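Local structure of agarase (Pseudoalteromonas fuliginea, 6XJ9) at residues G236-E241 against L245-Q250. The protein probably hydrolyses agarose, the galactan of red algal cell walls, as a glycoside hydrolase of family GH50. Numbering follows the deposited sequence.
Sequences GKVHSE and LSDKKQ
OD2 of D247 is held in a salt bridge by NE of R742, a residue that joins the two segments, since the V238 side chain packs on R742 and its NH1 makes a weak hydrogen bond to O of G236. The same OD2 also faces V238, whose CG2 methyl stands 4.5 Å from it. D247 points toward the loop, and with CG anti to its carbonyl carbon (chi1 -68°) the carboxylate extends in the direction of V238. At the other end of the contact E241 and L245 come together. L245 N lies 3.7 Å from O of E241, too long to count as a bond, while CG of L245 passes 4.1 Å from that carbonyl oxygen. One turn on, N of K249 bonds to O of L245 at 3.1 Å, ordinary alpha-helical pairing. Between the segments, OE2 of E243 accepts the backbone N-H groups of both H239 and S240, tying the loop to the first turn. The whole is light, local packing where the long connection after strand 199-210 enters helix 242-252; helix 397-406 borders it through R404, which E241 touches, and through K405, whose O binds K248 NZ.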
ATOM      1  N   GLY A 236       7.804  -4.784   8.159  1.00 27.71           N
ATOM      2  CA  GLY A 236       8.918  -5.533   7.592  1.00 24.76           C
ATOM      3  C   GLY A 236      10.124  -5.679   8.526  1.00 23.46           C
ATOM      4  O   GLY A 236      11.160  -6.208   8.126  1.00 22.79           O
ATOM      5  N   LYS A 237       9.999  -5.245   9.783  1.00 23.03           N
ATOM      6  CA  LYS A 237      11.092  -5.407  10.730  1.00 23.16           C
ATOM      7  C   LYS A 237      11.269  -6.890  11.072  1.00 23.75           C
ATOM      8  O   LYS A 237      10.294  -7.572  11.380  1.00 25.34           O
ATOM      9  CB  LYS A 237      10.834  -4.579  11.996  1.00 22.46           C
ATOM     10  CG  LYS A 237      11.859  -4.770  13.110  1.00 22.21           C
ATOM     11  CD  LYS A 237      11.815  -3.712  14.213  1.00 21.70           C
ATOM     12  CE  LYS A 237      12.977  -3.835  15.177  1.00 22.18           C
ATOM     13  NZ  LYS A 237      12.984  -2.765  16.211  1.00 23.11           N
ATOM     14  N   VAL A 238      12.524  -7.354  11.054  1.00 24.88           N
ATOM     15  CA  VAL A 238      12.923  -8.719  11.369  1.00 24.65           C
ATOM     16  C   VAL A 238      13.194  -8.814  12.870  1.00 27.91           C
ATOM     17  O   VAL A 238      13.861  -7.948  13.445  1.00 24.19           O
ATOM     18  CB  VAL A 238      14.175  -9.115  10.556  1.00 23.67           C
ATOM     19  CG1 VAL A 238      14.900 -10.316  11.156  1.00 25.63           C
ATOM     20  CG2 VAL A 238      13.844  -9.391   9.097  1.00 23.22           C
ATOM     21  N   HIS A 239      12.689  -9.886  13.502  1.00 28.40           N
ATOM     22  CA  HIS A 239      12.886 -10.058  14.934  1.00 31.29           C
ATOM     23  C   HIS A 239      13.830 -11.216  15.255  1.00 32.20           C
ATOM     24  O   HIS A 239      14.439 -11.230  16.321  1.00 32.62           O
ATOM     25  CB  HIS A 239      11.547 -10.128  15.680  1.00 32.06           C
ATOM     26  CG  HIS A 239      10.867  -8.804  15.746  1.00 33.06           C
ATOM     27  ND1 HIS A 239      11.338  -7.777  16.542  1.00 32.62           N
ATOM     28  CD2 HIS A 239       9.771  -8.328  15.114  1.00 32.14           C
ATOM     29  CE1 HIS A 239      10.553  -6.726  16.412  1.00 32.82           C
ATOM     30  NE2 HIS A 239       9.586  -7.039  15.539  1.00 32.71           N
ATOM     31  N   SER A 240      13.951 -12.182  14.337  1.00 31.80           N
ATOM     32  CA  SER A 240      14.843 -13.305  14.567  1.00 33.83           C
ATOM     33  C   SER A 240      15.491 -13.732  13.257  1.00 32.84           C
ATOM     34  O   SER A 240      14.887 -13.608  12.193  1.00 30.79           O
ATOM     35  CB  SER A 240      14.127 -14.464  15.228  1.00 35.50           C
ATOM     36  OG  SER A 240      13.132 -15.003  14.366  1.00 37.18           O
ATOM     37  N   GLU A 241      16.709 -14.268  13.377  1.00 32.57           N
ATOM     38  CA  GLU A 241      17.479 -14.769  12.253  1.00 35.64           C
ATOM     39  C   GLU A 241      16.663 -15.754  11.415  1.00 35.24           C
ATOM     40  O   GLU A 241      16.837 -15.799  10.201  1.00 37.02           O
ATOM     41  CB  GLU A 241      18.788 -15.377  12.754  1.00 39.10           C
ATOM     42  CG  GLU A 241      19.666 -15.919  11.647  1.00 41.96           C
ATOM     43  CD  GLU A 241      21.116 -16.069  12.058  1.00 45.69           C
ATOM     44  OE1 GLU A 241      21.582 -15.261  12.888  1.00 47.79           O
ATOM     45  OE2 GLU A 241      21.775 -16.993  11.545  1.00 48.61           O
ATOM     46  N   LEU A 245      15.715 -16.984   6.874  1.00 30.32           N
ATOM     47  CA  LEU A 245      15.696 -18.261   6.165  1.00 30.73           C
ATOM     48  C   LEU A 245      14.291 -18.491   5.616  1.00 30.10           C
ATOM     49  O   LEU A 245      14.114 -18.927   4.479  1.00 29.83           O
ATOM     50  CB  LEU A 245      16.096 -19.400   7.112  1.00 31.88           C
ATOM     51  CG  LEU A 245      17.321 -19.182   8.003  1.00 33.28           C
ATOM     52  CD1 LEU A 245      17.645 -20.454   8.779  1.00 34.87           C
ATOM     53  CD2 LEU A 245      18.532 -18.741   7.199  1.00 34.75           C
ATOM     54  N   SER A 246      13.304 -18.189   6.466  1.00 28.91           N
ATOM     55  CA  SER A 246      11.888 -18.148   6.146  1.00 29.32           C
ATOM     56  C   SER A 246      11.646 -17.299   4.893  1.00 29.99           C
ATOM     57  O   SER A 246      10.992 -17.741   3.944  1.00 30.07           O
ATOM     58  CB  SER A 246      11.155 -17.601   7.348  1.00 29.78           C
ATOM     59  OG  SER A 246       9.762 -17.592   7.136  1.00 32.87           O
ATOM     60  N   ASP A 247      12.184 -16.069   4.897  1.00 29.23           N
ATOM     61  CA  ASP A 247      12.043 -15.142   3.780  1.00 27.06           C
ATOM     62  C   ASP A 247      12.529 -15.790   2.482  1.00 25.58           C
ATOM     63  O   ASP A 247      11.831 -15.747   1.476  1.00 25.55           O
ATOM     64  CB  ASP A 247      12.783 -13.821   4.029  1.00 26.80           C
ATOM     65  CG  ASP A 247      12.209 -12.924   5.124  1.00 26.87           C
ATOM     66  OD1 ASP A 247      11.023 -13.063   5.460  1.00 25.76           O
ATOM     67  OD2 ASP A 247      12.982 -12.103   5.654  1.00 26.06           O
ATOM     68  N   LYS A 248      13.723 -16.389   2.519  1.00 26.83           N
ATOM     69  CA  LYS A 248      14.383 -16.964   1.352  1.00 28.15           C
ATOM     70  C   LYS A 248      13.543 -18.078   0.726  1.00 30.10           C
ATOM     71  O   LYS A 248      13.339 -18.085  -0.487  1.00 28.32           O
ATOM     72  CB  LYS A 248      15.774 -17.469   1.735  1.00 28.24           C
ATOM     73  CG  LYS A 248      16.512 -18.236   0.647  1.00 27.99           C
ATOM     74  CD  LYS A 248      17.908 -18.611   1.064  1.00 28.22           C
ATOM     75  CE  LYS A 248      17.924 -19.722   2.090  1.00 29.08           C
ATOM     76  NZ  LYS A 248      19.307 -20.031   2.525  1.00 29.76           N
ATOM     77  N   LYS A 249      13.074 -19.017   1.561  1.00 32.32           N
ATOM     78  CA  LYS A 249      12.253 -20.130   1.107  1.00 33.86           C
ATOM     79  C   LYS A 249      11.042 -19.616   0.333  1.00 31.73           C
ATOM     80  O   LYS A 249      10.769 -20.079  -0.773  1.00 32.07           O
ATOM     81  CB  LYS A 249      11.777 -20.974   2.295  1.00 36.40           C
ATOM     82  CG  LYS A 249      12.884 -21.656   3.088  1.00 42.57           C
ATOM     83  CD  LYS A 249      13.897 -22.361   2.200  1.00 46.19           C
ATOM     84  CE  LYS A 249      15.318 -22.298   2.726  1.00 47.75           C
ATOM     85  NZ  LYS A 249      16.271 -22.911   1.768  1.00 46.62           N
ATOM     86  N   GLN A 250      10.327 -18.666   0.943  1.00 29.12           N
ATOM     87  CA  GLN A 250       9.095 -18.108   0.419  1.00 31.12           C
ATOM     88  C   GLN A 250       9.344 -17.360  -0.894  1.00 30.98           C
ATOM     89  O   GLN A 250       8.587 -17.512  -1.855  1.00 29.28           O
ATOM     90  CB  GLN A 250       8.442 -17.222   1.487  1.00 34.69           C
ATOM     91  CG  GLN A 250       7.166 -16.525   1.036  1.00 37.60           C
ATOM     92  CD  GLN A 250       6.181 -17.464   0.379  1.00 42.95           C
ATOM     93  OE1 GLN A 250       6.401 -18.673   0.295  1.00 45.64           O
ATOM     94  NE2 GLN A 250       5.081 -16.907  -0.108  1.00 43.15           N
TER